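Local coordinates for ParB domain protein nuclease (Sulfolobus solfataricus, PDB 5K5D) that probably takes part in archaeal DNA segregation as a ParB-like partition protein, and may have nuclease activity, at residues D22-T27 with A120-K125; P50-A53 with L59-G62; L80-D85 with Y94-T99. The protein carries 4 engineered substitutions. All blocks are in the same frame, centred on the assembly; numbering follows the deposited sequence.

Contact 1: D22-T27 with A120-K125; sequences DDEFKT and ADRIAK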
ATOM      1  N   ASP B  22      -4.975  16.765  -5.627  1.00 38.56           N
ATOM      2  CA  ASP B  22      -6.050  15.797  -5.499  1.00 35.00           C
ATOM      3  C   ASP B  22      -5.918  15.168  -4.124  1.00 43.29           C
ATOM      4  O   ASP B  22      -4.904  14.540  -3.814  1.00 43.52           O
ATOM      5  CB  ASP B  22      -5.923  14.725  -6.582  1.00 36.33           C
ATOM      6  CG  ASP B  22      -7.051  13.718  -6.540  1.00 39.01           C
ATOM      7  OD1 ASP B  22      -7.937  13.777  -7.416  1.00 40.11           O
ATOM      8  OD2 ASP B  22      -7.049  12.865  -5.629  1.00 49.07           O
ATOM      9  N   ASP B  23      -6.935  15.341  -3.291  1.00 47.10           N
ATOM     10  CA  ASP B  23      -6.814  14.956  -1.890  1.00 48.12           C
ATOM     11  C   ASP B  23      -6.550  13.466  -1.700  1.00 46.26           C
ATOM     12  O   ASP B  23      -5.965  13.058  -0.697  1.00 45.13           O
ATOM     13  CB  ASP B  23      -8.035  15.400  -1.091  1.00 56.67           C
ATOM     14  CG  ASP B  23      -7.652  16.119   0.181  1.00 72.26           C
ATOM     15  OD1 ASP B  23      -7.557  15.455   1.237  1.00 73.62           O
ATOM     16  OD2 ASP B  23      -7.422  17.348   0.118  1.00 76.48           O
ATOM     17  N   GLU B  24      -6.964  12.655  -2.668  1.00 44.59           N
ATOM     18  CA  GLU B  24      -6.702  11.227  -2.591  1.00 44.20           C
ATOM     19  C   GLU B  24      -5.228  10.948  -2.842  1.00 45.95           C
ATOM     20  O   GLU B  24      -4.590  10.226  -2.081  1.00 52.19           O
ATOM     21  CB  GLU B  24      -7.555  10.446  -3.591  1.00 46.37           C
ATOM     22  CG  GLU B  24      -7.541   8.947  -3.338  1.00 48.03           C
ATOM     23  CD  GLU B  24      -7.657   8.131  -4.607  1.00 55.56           C
ATOM     24  OE1 GLU B  24      -7.016   8.501  -5.611  1.00 60.13           O
ATOM     25  OE2 GLU B  24      -8.389   7.118  -4.602  1.00 56.43           O
ATOM     26  N   PHE B  25      -4.692  11.516  -3.916  1.00 40.42           N
ATOM     27  CA  PHE B  25      -3.284  11.326  -4.240  1.00 37.70           C
ATOM     28  C   PHE B  25      -2.429  11.926  -3.141  1.00 39.21           C
ATOM     29  O   PHE B  25      -1.343  11.429  -2.837  1.00 42.97           O
ATOM     30  CB  PHE B  25      -2.943  11.973  -5.580  1.00 36.50           C
ATOM     31  CG  PHE B  25      -3.748  11.440  -6.728  1.00 39.28           C
ATOM     32  CD1 PHE B  25      -3.996  12.224  -7.846  1.00 33.53           C
ATOM     33  CD2 PHE B  25      -4.265  10.153  -6.690  1.00 41.13           C
ATOM     34  CE1 PHE B  25      -4.742  11.734  -8.904  1.00 36.34           C
ATOM     35  CE2 PHE B  25      -5.012   9.656  -7.744  1.00 37.97           C
ATOM     36  CZ  PHE B  25      -5.252  10.447  -8.851  1.00 35.75           C
ATOM     37  N   LYS B  26      -2.941  12.993  -2.542  1.00 40.05           N
ATOM     38  CA  LYS B  26      -2.235  13.704  -1.484  1.00 43.91           C
ATOM     39  C   LYS B  26      -1.992  12.815  -0.273  1.00 40.41           C
ATOM     40  O   LYS B  26      -1.030  13.015   0.467  1.00 34.88           O
ATOM     41  CB  LYS B  26      -3.024  14.941  -1.063  1.00 50.51           C
ATOM     42  CG  LYS B  26      -2.405  15.719   0.084  1.00 54.16           C
ATOM     43  CD  LYS B  26      -3.239  16.950   0.404  1.00 61.90           C
ATOM     44  CE  LYS B  26      -2.538  17.853   1.403  1.00 65.28           C
ATOM     45  NZ  LYS B  26      -3.321  19.094   1.658  1.00 65.39           N
ATOM     46  N   THR B  27      -2.856  11.825  -0.080  1.00 34.73           N
ATOM     47  CA  THR B  27      -2.775  10.972   1.096  1.00 32.35           C
ATOM     48  C   THR B  27      -2.485   9.515   0.765  1.00 32.36           C
ATOM     49  O   THR B  27      -2.534   8.662   1.645  1.00 41.94           O
ATOM     50  CB  THR B  27      -4.070  11.041   1.924  1.00 44.49           C
ATOM     51  OG1 THR B  27      -5.156  10.486   1.169  1.00 47.98           O
ATOM     52  CG2 THR B  27      -4.382  12.489   2.299  1.00 43.74           C
ATOM     53  N   ALA B 120      -3.169  -1.712  -5.019  1.00 28.67           N
ATOM     54  CA  ALA B 120      -3.768  -2.921  -5.588  1.00 36.56           C
ATOM     55  C   ALA B 120      -5.292  -2.951  -5.435  1.00 33.45           C
ATOM     56  O   ALA B 120      -6.005  -3.403  -6.330  1.00 32.44           O
ATOM     57  CB  ALA B 120      -3.137  -4.170  -4.986  1.00 46.73           C
ATOM     58  N   ASP B 121      -5.774  -2.466  -4.294  1.00 32.85           N
ATOM     59  CA  ASP B 121      -7.203  -2.325  -4.034  1.00 33.59           C
ATOM     60  C   ASP B 121      -7.872  -1.384  -5.031  1.00 41.85           C
ATOM     61  O   ASP B 121      -8.999  -1.634  -5.458  1.00 50.24           O
ATOM     62  CB  ASP B 121      -7.440  -1.798  -2.612  1.00 39.35           C
ATOM     63  CG  ASP B 121      -7.281  -2.875  -1.548  1.00 45.33           C
ATOM     64  OD1 ASP B 121      -6.703  -3.945  -1.842  1.00 49.73           O
ATOM     65  OD2 ASP B 121      -7.731  -2.642  -0.410  1.00 51.08           O
ATOM     66  N   ARG B 122      -7.187  -0.297  -5.387  1.00 48.13           N
ATOM     67  CA  ARG B 122      -7.728   0.662  -6.348  1.00 47.93           C
ATOM     68  C   ARG B 122      -7.817   0.019  -7.722  1.00 45.54           C
ATOM     69  O   ARG B 122      -8.845   0.104  -8.397  1.00 46.30           O
ATOM     70  CB  ARG B 122      -6.856   1.915  -6.447  1.00 48.49           C
ATOM     71  CG  ARG B 122      -6.595   2.647  -5.142  1.00 52.83           C
ATOM     72  CD  ARG B 122      -7.875   3.017  -4.424  1.00 53.54           C
ATOM     73  NE  ARG B 122      -7.689   4.192  -3.573  1.00 56.69           N
ATOM     74  CZ  ARG B 122      -7.155   4.170  -2.355  1.00 50.69           C
ATOM     75  NH1 ARG B 122      -6.738   3.024  -1.827  1.00 48.54           N
ATOM     76  NH2 ARG B 122      -7.035   5.296  -1.666  1.00 45.59           N
ATOM     77  N   ILE B 123      -6.726  -0.621  -8.128  1.00 35.41           N
ATOM     78  CA  ILE B 123      -6.657  -1.261  -9.435  1.00 45.48           C
ATOM     79  C   ILE B 123      -7.716  -2.353  -9.569  1.00 54.25           C
ATOM     80  O   ILE B 123      -8.241  -2.596 -10.657  1.00 55.91           O
ATOM     81  CB  ILE B 123      -5.260  -1.864  -9.694  1.00 47.54           C
ATOM     82  CG1 ILE B 123      -4.205  -0.758  -9.775  1.00 45.81           C
ATOM     83  CG2 ILE B 123      -5.262  -2.699 -10.964  1.00 49.24           C
ATOM     84  CD1 ILE B 123      -4.403   0.186 -10.925  1.00 47.26           C
ATOM     85  N   ALA B 124      -8.034  -3.008  -8.457  1.00 57.50           N
ATOM     86  CA  ALA B 124      -9.027  -4.075  -8.461  1.00 58.57           C
ATOM     87  C   ALA B 124     -10.407  -3.528  -8.803  1.00 61.13           C
ATOM     88  O   ALA B 124     -11.128  -4.109  -9.613  1.00 66.70           O
ATOM     89  CB  ALA B 124      -9.052  -4.786  -7.116  1.00 54.69           C
ATOM     90  N   LYS B 125     -10.767  -2.406  -8.185  1.00 56.77           N
ATOM     91  CA  LYS B 125     -12.045  -1.758  -8.446  1.00 57.32           C
ATOM     92  C   LYS B 125     -12.101  -1.216  -9.872  1.00 68.56           C
ATOM     93  O   LYS B 125     -13.160  -1.196 -10.498  1.00 75.31           O
ATOM     94  CB  LYS B 125     -12.278  -0.626  -7.450  1.00 54.85           C
ATOM     95  CG  LYS B 125     -12.199  -1.045  -5.989  1.00 51.72           C
ATOM     96  CD  LYS B 125     -12.416   0.158  -5.089  1.00 54.54           C
ATOM     97  CE  LYS B 125     -12.391  -0.210  -3.615  1.00 52.25           C
ATOM     98  NZ  LYS B 125     -12.576   1.005  -2.772  1.00 45.73           N
TER

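Contact 2: P50-A53 with L59-G62; sequences PLIA and LIDG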
ATOM      1  N   PRO B  50      11.849  16.371 -11.311  1.00 55.59           N
ATOM      2  CA  PRO B  50      10.576  17.061 -11.536  1.00 48.97           C
ATOM      3  C   PRO B  50       9.430  16.332 -10.854  1.00 45.32           C
ATOM      4  O   PRO B  50       9.551  15.146 -10.537  1.00 45.40           O
ATOM      5  CB  PRO B  50      10.411  16.992 -13.052  1.00 45.95           C
ATOM      6  CG  PRO B  50      11.107  15.732 -13.436  1.00 49.42           C
ATOM      7  CD  PRO B  50      12.276  15.599 -12.492  1.00 57.14           C
ATOM      8  N   LEU B  51       8.331  17.041 -10.626  1.00 36.90           N
ATOM      9  CA  LEU B  51       7.149  16.445 -10.030  1.00 38.85           C
ATOM     10  C   LEU B  51       6.287  15.803 -11.113  1.00 41.21           C
ATOM     11  O   LEU B  51       6.514  16.012 -12.307  1.00 38.80           O
ATOM     12  CB  LEU B  51       6.352  17.495  -9.258  1.00 40.74           C
ATOM     13  CG  LEU B  51       7.138  18.243  -8.181  1.00 37.42           C
ATOM     14  CD1 LEU B  51       6.196  19.089  -7.346  1.00 34.23           C
ATOM     15  CD2 LEU B  51       7.907  17.269  -7.304  1.00 36.44           C
ATOM     16  N   ILE B  52       5.301  15.020 -10.691  1.00 39.48           N
ATOM     17  CA  ILE B  52       4.481  14.256 -11.621  1.00 37.04           C
ATOM     18  C   ILE B  52       3.057  14.794 -11.669  1.00 38.52           C
ATOM     19  O   ILE B  52       2.340  14.774 -10.671  1.00 38.99           O
ATOM     20  CB  ILE B  52       4.421  12.779 -11.211  1.00 31.79           C
ATOM     21  CG1 ILE B  52       5.833  12.201 -11.076  1.00 28.18           C
ATOM     22  CG2 ILE B  52       3.573  11.998 -12.189  1.00 22.62           C
ATOM     23  CD1 ILE B  52       6.679  12.347 -12.312  1.00 30.18           C
ATOM     24  N   ALA B  53       2.645  15.269 -12.837  1.00 36.29           N
ATOM     25  CA  ALA B  53       1.311  15.829 -12.991  1.00 37.78           C
ATOM     26  C   ALA B  53       0.631  15.271 -14.231  1.00 40.26           C
ATOM     27  O   ALA B  53       1.292  14.769 -15.144  1.00 35.89           O
ATOM     28  CB  ALA B  53       1.376  17.341 -13.063  1.00 32.19           C
ATOM     29  N   LEU B  59      -1.664  17.352  -9.592  1.00 40.56           N
ATOM     30  CA  LEU B  59      -0.492  16.740  -8.987  1.00 37.25           C
ATOM     31  C   LEU B  59      -0.768  15.268  -8.690  1.00 36.29           C
ATOM     32  O   LEU B  59      -1.759  14.925  -8.043  1.00 29.38           O
ATOM     33  CB  LEU B  59      -0.141  17.469  -7.690  1.00 38.42           C
ATOM     34  CG  LEU B  59       1.329  17.759  -7.379  1.00 37.62           C
ATOM     35  CD1 LEU B  59       1.624  17.473  -5.914  1.00 41.72           C
ATOM     36  CD2 LEU B  59       2.254  16.963  -8.278  1.00 32.48           C
ATOM     37  N   ILE B  60       0.111  14.396  -9.165  1.00 31.02           N
ATOM     38  CA  ILE B  60      -0.048  12.969  -8.932  1.00 35.91           C
ATOM     39  C   ILE B  60       0.921  12.519  -7.858  1.00 31.88           C
ATOM     40  O   ILE B  60       0.543  11.845  -6.901  1.00 34.56           O
ATOM     41  CB  ILE B  60       0.200  12.161 -10.221  1.00 34.48           C
ATOM     42  CG1 ILE B  60      -0.914  12.434 -11.231  1.00 31.60           C
ATOM     43  CG2 ILE B  60       0.291  10.672  -9.917  1.00 35.50           C
ATOM     44  CD1 ILE B  60      -0.727  11.704 -12.540  1.00 39.56           C
ATOM     45  N   ASP B  61       2.174  12.914  -8.032  1.00 28.90           N
ATOM     46  CA  ASP B  61       3.235  12.569  -7.103  1.00 39.18           C
ATOM     47  C   ASP B  61       4.110  13.783  -6.802  1.00 41.12           C
ATOM     48  O   ASP B  61       4.551  14.481  -7.714  1.00 37.14           O
ATOM     49  CB  ASP B  61       4.108  11.470  -7.695  1.00 37.97           C
ATOM     50  CG  ASP B  61       5.111  10.944  -6.708  1.00 45.65           C
ATOM     51  OD1 ASP B  61       4.690  10.551  -5.601  1.00 51.78           O
ATOM     52  OD2 ASP B  61       6.318  10.931  -7.031  1.00 48.67           O
ATOM     53  N   GLY B  62       4.359  14.031  -5.520  1.00 45.17           N
ATOM     54  CA  GLY B  62       5.282  15.077  -5.121  1.00 50.74           C
ATOM     55  C   GLY B  62       4.661  16.119  -4.216  1.00 49.73           C
ATOM     56  O   GLY B  62       5.020  17.295  -4.279  1.00 52.91           O
TER

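Contact 3: L80-D85 with Y94-T99; sequences LKYDFD and YELIWT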
ATOM      1  N   LEU B  80       6.661  16.688 -14.925  1.00 44.95           N
ATOM      2  CA  LEU B  80       6.396  15.798 -16.041  1.00 47.13           C
ATOM      3  C   LEU B  80       4.885  15.747 -16.242  1.00 50.89           C
ATOM      4  O   LEU B  80       4.166  15.114 -15.463  1.00 51.63           O
ATOM      5  CB  LEU B  80       6.952  14.398 -15.774  1.00 41.24           C
ATOM      6  CG  LEU B  80       8.462  14.296 -15.544  1.00 44.41           C
ATOM      7  CD1 LEU B  80       8.899  12.839 -15.446  1.00 47.84           C
ATOM      8  CD2 LEU B  80       9.223  15.005 -16.648  1.00 38.33           C
ATOM      9  N   LYS B  81       4.407  16.441 -17.271  1.00 45.43           N
ATOM     10  CA  LYS B  81       2.990  16.429 -17.604  1.00 42.71           C
ATOM     11  C   LYS B  81       2.677  15.230 -18.490  1.00 45.63           C
ATOM     12  O   LYS B  81       3.091  15.169 -19.651  1.00 47.47           O
ATOM     13  CB  LYS B  81       2.577  17.724 -18.304  1.00 43.94           C
ATOM     14  CG  LYS B  81       1.073  17.883 -18.446  1.00 50.01           C
ATOM     15  CD  LYS B  81       0.699  19.182 -19.143  1.00 53.35           C
ATOM     16  CE  LYS B  81       1.041  19.135 -20.621  1.00 54.77           C
ATOM     17  NZ  LYS B  81       0.655  20.399 -21.306  1.00 63.80           N
ATOM     18  N   TYR B  82       1.953  14.272 -17.925  1.00 39.22           N
ATOM     19  CA  TYR B  82       1.548  13.082 -18.650  1.00 39.13           C
ATOM     20  C   TYR B  82       0.272  13.349 -19.429  1.00 43.12           C
ATOM     21  O   TYR B  82      -0.567  14.147 -19.010  1.00 46.18           O
ATOM     22  CB  TYR B  82       1.343  11.919 -17.683  1.00 37.74           C
ATOM     23  CG  TYR B  82       2.633  11.307 -17.224  1.00 38.16           C
ATOM     24  CD1 TYR B  82       3.456  11.967 -16.320  1.00 43.52           C
ATOM     25  CD2 TYR B  82       3.036  10.067 -17.695  1.00 40.65           C
ATOM     26  CE1 TYR B  82       4.650  11.404 -15.900  1.00 41.84           C
ATOM     27  CE2 TYR B  82       4.228   9.498 -17.281  1.00 39.49           C
ATOM     28  CZ  TYR B  82       5.028  10.172 -16.387  1.00 35.36           C
ATOM     29  OH  TYR B  82       6.209   9.606 -15.981  1.00 34.29           O
ATOM     30  N   ASP B  83       0.127  12.670 -20.561  1.00 36.42           N
ATOM     31  CA  ASP B  83      -0.984  12.930 -21.458  1.00 38.54           C
ATOM     32  C   ASP B  83      -2.201  12.070 -21.145  1.00 40.63           C
ATOM     33  O   ASP B  83      -2.663  11.298 -21.978  1.00 49.79           O
ATOM     34  CB  ASP B  83      -0.557  12.722 -22.907  1.00 40.79           C
ATOM     35  CG  ASP B  83      -1.649  13.083 -23.885  1.00 47.44           C
ATOM     36  OD1 ASP B  83      -2.381  14.055 -23.610  1.00 51.72           O
ATOM     37  OD2 ASP B  83      -1.782  12.391 -24.916  1.00 49.76           O
ATOM     38  N   PHE B  84      -2.718  12.209 -19.936  1.00 45.97           N
ATOM     39  CA  PHE B  84      -3.935  11.507 -19.563  1.00 48.30           C
ATOM     40  C   PHE B  84      -4.656  12.276 -18.468  1.00 40.11           C
ATOM     41  O   PHE B  84      -4.046  13.063 -17.747  1.00 30.54           O
ATOM     42  CB  PHE B  84      -3.631  10.079 -19.108  1.00 45.86           C
ATOM     43  CG  PHE B  84      -3.075   9.988 -17.716  1.00 44.31           C
ATOM     44  CD1 PHE B  84      -1.710  10.080 -17.491  1.00 39.55           C
ATOM     45  CD2 PHE B  84      -3.916   9.800 -16.633  1.00 45.79           C
ATOM     46  CE1 PHE B  84      -1.196   9.991 -16.215  1.00 34.57           C
ATOM     47  CE2 PHE B  84      -3.407   9.709 -15.353  1.00 42.69           C
ATOM     48  CZ  PHE B  84      -2.044   9.806 -15.146  1.00 40.02           C
ATOM     49  N   ASP B  85      -5.960  12.059 -18.369  1.00 40.87           N
ATOM     50  CA  ASP B  85      -6.777  12.721 -17.367  1.00 48.10           C
ATOM     51  C   ASP B  85      -6.902  11.802 -16.161  1.00 51.06           C
ATOM     52  O   ASP B  85      -7.564  10.767 -16.226  1.00 49.92           O
ATOM     53  CB  ASP B  85      -8.155  13.041 -17.948  1.00 51.62           C
ATOM     54  CG  ASP B  85      -8.960  13.966 -17.067  1.00 60.07           C
ATOM     55  OD1 ASP B  85      -8.826  13.884 -15.828  1.00 62.88           O
ATOM     56  OD2 ASP B  85      -9.730  14.782 -17.619  1.00 65.51           O
ATOM     57  N   TYR B  94      -2.595   5.939 -10.288  1.00 26.57           N
ATOM     58  CA  TYR B  94      -2.261   4.901  -9.325  1.00 26.25           C
ATOM     59  C   TYR B  94      -0.933   4.222  -9.644  1.00 29.64           C
ATOM     60  O   TYR B  94      -0.131   3.958  -8.749  1.00 33.92           O
ATOM     61  CB  TYR B  94      -3.375   3.859  -9.272  1.00 26.15           C
ATOM     62  CG  TYR B  94      -4.669   4.396  -8.711  1.00 36.87           C
ATOM     63  CD1 TYR B  94      -5.896   3.974  -9.206  1.00 35.40           C
ATOM     64  CD2 TYR B  94      -4.661   5.329  -7.685  1.00 34.82           C
ATOM     65  CE1 TYR B  94      -7.079   4.472  -8.692  1.00 36.50           C
ATOM     66  CE2 TYR B  94      -5.835   5.827  -7.165  1.00 40.55           C
ATOM     67  CZ  TYR B  94      -7.041   5.397  -7.671  1.00 43.14           C
ATOM     68  OH  TYR B  94      -8.208   5.896  -7.148  1.00 48.37           O
ATOM     69  N   GLU B  95      -0.698   3.947 -10.924  1.00 38.80           N
ATOM     70  CA  GLU B  95       0.514   3.240 -11.325  1.00 38.75           C
ATOM     71  C   GLU B  95       1.747   4.109 -11.147  1.00 37.21           C
ATOM     72  O   GLU B  95       2.785   3.639 -10.681  1.00 38.35           O
ATOM     73  CB  GLU B  95       0.393   2.726 -12.762  1.00 38.06           C
ATOM     74  CG  GLU B  95      -0.557   1.542 -12.872  1.00 45.31           C
ATOM     75  CD  GLU B  95      -1.219   1.426 -14.231  1.00 61.19           C
ATOM     76  OE1 GLU B  95      -0.635   1.896 -15.232  1.00 59.83           O
ATOM     77  OE2 GLU B  95      -2.334   0.865 -14.290  1.00 68.04           O
ATOM     78  N   LEU B  96       1.619   5.383 -11.506  1.00 40.13           N
ATOM     79  CA  LEU B  96       2.705   6.338 -11.328  1.00 34.12           C
ATOM     80  C   LEU B  96       3.094   6.477  -9.862  1.00 32.92           C
ATOM     81  O   LEU B  96       4.273   6.447  -9.527  1.00 37.72           O
ATOM     82  CB  LEU B  96       2.328   7.696 -11.917  1.00 26.64           C
ATOM     83  CG  LEU B  96       2.266   7.697 -13.443  1.00 28.42           C
ATOM     84  CD1 LEU B  96       1.814   9.050 -13.970  1.00 24.68           C
ATOM     85  CD2 LEU B  96       3.628   7.314 -14.010  1.00 25.45           C
ATOM     86  N   ILE B  97       2.102   6.620  -8.990  1.00 32.52           N
ATOM     87  CA  ILE B  97       2.368   6.778  -7.567  1.00 34.07           C
ATOM     88  C   ILE B  97       3.114   5.572  -7.013  1.00 41.85           C
ATOM     89  O   ILE B  97       3.964   5.709  -6.133  1.00 43.34           O
ATOM     90  CB  ILE B  97       1.074   6.988  -6.758  1.00 33.33           C
ATOM     91  CG1 ILE B  97       0.449   8.350  -7.076  1.00 30.06           C
ATOM     92  CG2 ILE B  97       1.362   6.885  -5.263  1.00 25.45           C
ATOM     93  CD1 ILE B  97      -0.956   8.521  -6.518  1.00 32.34           C
ATOM     94  N   TRP B  98       2.797   4.389  -7.530  1.00 37.78           N
ATOM     95  CA  TRP B  98       3.474   3.179  -7.080  1.00 37.47           C
ATOM     96  C   TRP B  98       4.880   3.100  -7.648  1.00 37.77           C
ATOM     97  O   TRP B  98       5.824   2.702  -6.963  1.00 35.01           O
ATOM     98  CB  TRP B  98       2.696   1.929  -7.477  1.00 37.48           C
ATOM     99  CG  TRP B  98       3.428   0.665  -7.148  1.00 40.23           C
ATOM    100  CD1 TRP B  98       3.916  -0.256  -8.028  1.00 41.27           C
ATOM    101  CD2 TRP B  98       3.774   0.188  -5.840  1.00 42.10           C
ATOM    102  NE1 TRP B  98       4.532  -1.280  -7.351  1.00 37.25           N
ATOM    103  CE2 TRP B  98       4.457  -1.029  -6.009  1.00 44.03           C
ATOM    104  CE3 TRP B  98       3.555   0.675  -4.548  1.00 41.73           C
ATOM    105  CZ2 TRP B  98       4.931  -1.772  -4.927  1.00 49.69           C
ATOM    106  CZ3 TRP B  98       4.029  -0.063  -3.480  1.00 48.79           C
ATOM    107  CH2 TRP B  98       4.709  -1.273  -3.675  1.00 48.91           C
ATOM    108  N   THR B  99       5.013   3.474  -8.913  1.00 36.36           N
ATOM    109  CA  THR B  99       6.304   3.439  -9.573  1.00 30.95           C
ATOM    110  C   THR B  99       7.300   4.336  -8.865  1.00 30.47           C
ATOM    111  O   THR B  99       8.453   3.960  -8.683  1.00 34.82           O
ATOM    112  CB  THR B  99       6.208   3.860 -11.046  1.00 35.86           C
ATOM    113  OG1 THR B  99       5.581   2.816 -11.800  1.00 31.84           O
ATOM    114  CG2 THR B  99       7.598   4.109 -11.607  1.00 28.16           C
TER

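Contact 1: D22-T27 with A120-K125
At the edge of the Arg-122 guanidinium, practically in its plane, sits one carboxylate oxygen, Glu-24 OE2, while the carboxylate that owns this oxygen is approached from above its own plane. The two flat groups are thus neither coplanar nor stacked: their planes stand 60° apart, and the side-on, two-pronged pairing often drawn for arginine and glutamate does not form. What joins them is a single-bond salt bridge, in which Arg-122 NE donates to Glu-24 OE2 over 3.2 Å along an almost straight N-H line of 172°. Arg-122 NH2 stays 3.7 Å from the same OE2, which may add to the attraction. The side chains come from opposite directions: with CG anti to the backbone N (chi1 -167°), Glu-24 extends its carboxylate toward helix 109-128, where Arg-122, bent at chi2, presents NE. The Phe-25 ring, on the same short helix as Glu-24, has Asp-22 OD2 above one face, offset toward the rim.

Asp-22 is the N-cap of the short, weakly bonded helix around 23-26, and the same OD2 accepts from Glu-24 N at 3.0 Å and from Phe-25 N at 3.2 Å, the two donors reaching it from opposite faces of the carboxylate plane. The capped turn belongs to the ParB-like N-terminal region, and the salt bridge ties it to the long helix 109-128. Helix 90-99 supplies further partners: Arg-90 forms salt bridges with both Glu-24 OE1 and Asp-22 OD1, and the hydroxyl of Tyr-94 is hydrogen-bonded to Glu-24 OE2. With both of its oxygens engaged, the Glu-24 carboxylate has its rotation largely fixed, although the pair lies at the protein surface and the two segments bury only 75 Å² between them.

Contact 2: P50-A53 with L59-G62
Strands 51-53 and 59-61 run antiparallel at 130° and pair through Ile-52, whose O takes two N-H groups at once, from Ile-60 N at 2.7 Å and from Asp-61 N at 3.2 Å. This is a classic beta bulge in a beta hairpin, shifting the register by one residue before Ala-53 meets Leu-59. Ile-52 N returns a bond to Asp-61 O, 3.1 Å away. On the side chain level, Ile-52 CB packs on Asp-61 CB, and its CG2 branch, anti to the backbone N, meets Ile-60 CB at 3.9 Å. Leu-51 CB also touches Leu-59 CD2, at 4.2 Å.

Beyond the pair, Asp-61 OD1 accepts from Asn-101 and OD2 forms a salt bridge with Arg-65. Gly-62 is at the N-cap of helix 63-71, and Gly-62 N is hydrogen-bonded to a bound citrate, probably from the crystallisation liquor. An anion at this helix start is consistent with a pocket like the phosphate-binding site of ParB-like domains. Gly-62 has a positive phi of 122°, where a CB would press on the carbonyl of Asp-61 and run into Leu-51 CD2, an atom that instead rests 4.1 Å from Gly-62 CA.

Contact 3: L80-D85 with Y94-T99
Tyr-82 sets CG beside its backbone N and anti to the carbonyl carbon (chi1 -77°), and Phe-84 takes the less common setting in which CG sits between N and C (chi1 77°); together these torsions bring two aromatic rings to one leucine, Leu-96. The methyl Leu-96 CD1 stands over the centre of the Tyr-82 ring, 3.9 Å from the centroid and only 3° off the ring normal, a CH-pi contact of almost ideal placement. The same methyl meets Phe-84 differently, at the ring edge near its plane, with Phe-84 CE1 3.9 Å away. The second branch, Leu-96 CD2, is offset toward the far end of the tyrosine and lies 4.0 Å from Tyr-82 CZ.

Between the two aromatic residues, Asp-83 is the centre of an inverse gamma turn, with a weak bond from Phe-84 N to Tyr-82 O, and this tight turn follows directly on the end of strand 76-82. The contact therefore packs helix 90-99 against the strand and the turn leaving it, in the alpha/beta core of the ParB-like N-terminal region. Leu-96 also touches Ile-52 and Ile-60 of the neighbouring hairpin, and the Tyr-82 ring meets that of Tyr-9. An alanine in place of Tyr-82 would strip the aromatic face from under Leu-96 CD1 and is likely to open a gap between strand and helix, leaving the leucine freer to turn.

All three touching residues are buried. Across these segments the adhesion is apolar, from dispersion and the mild attraction of a C-H for a pi face, and its strength should depend on how closely the shapes fit.

After strand 9-15, the chain enters the short helix of 22-27, whose partner, 120-125, lies on the long helix 109-128; contact 1 therefore closes the widest loop, and contacts 2 and 3 are both nested inside it. Within that loop the other two follow in series, without crossing: the hairpin of 50-53 with 59-62 closes before 80-85 opens toward 94-99. Contacts 2 and 3 share one sheet, since strands 51-53 and 76-82 are neighbours in it, and Ile-60 packs against Phe-84. Phe-25 leads from contact 1 to both, lying on the backbone of 59-60 and on Ile-97. The sheet with its hairpin, helix 90-99 and helix 109-128 are thereby tied together.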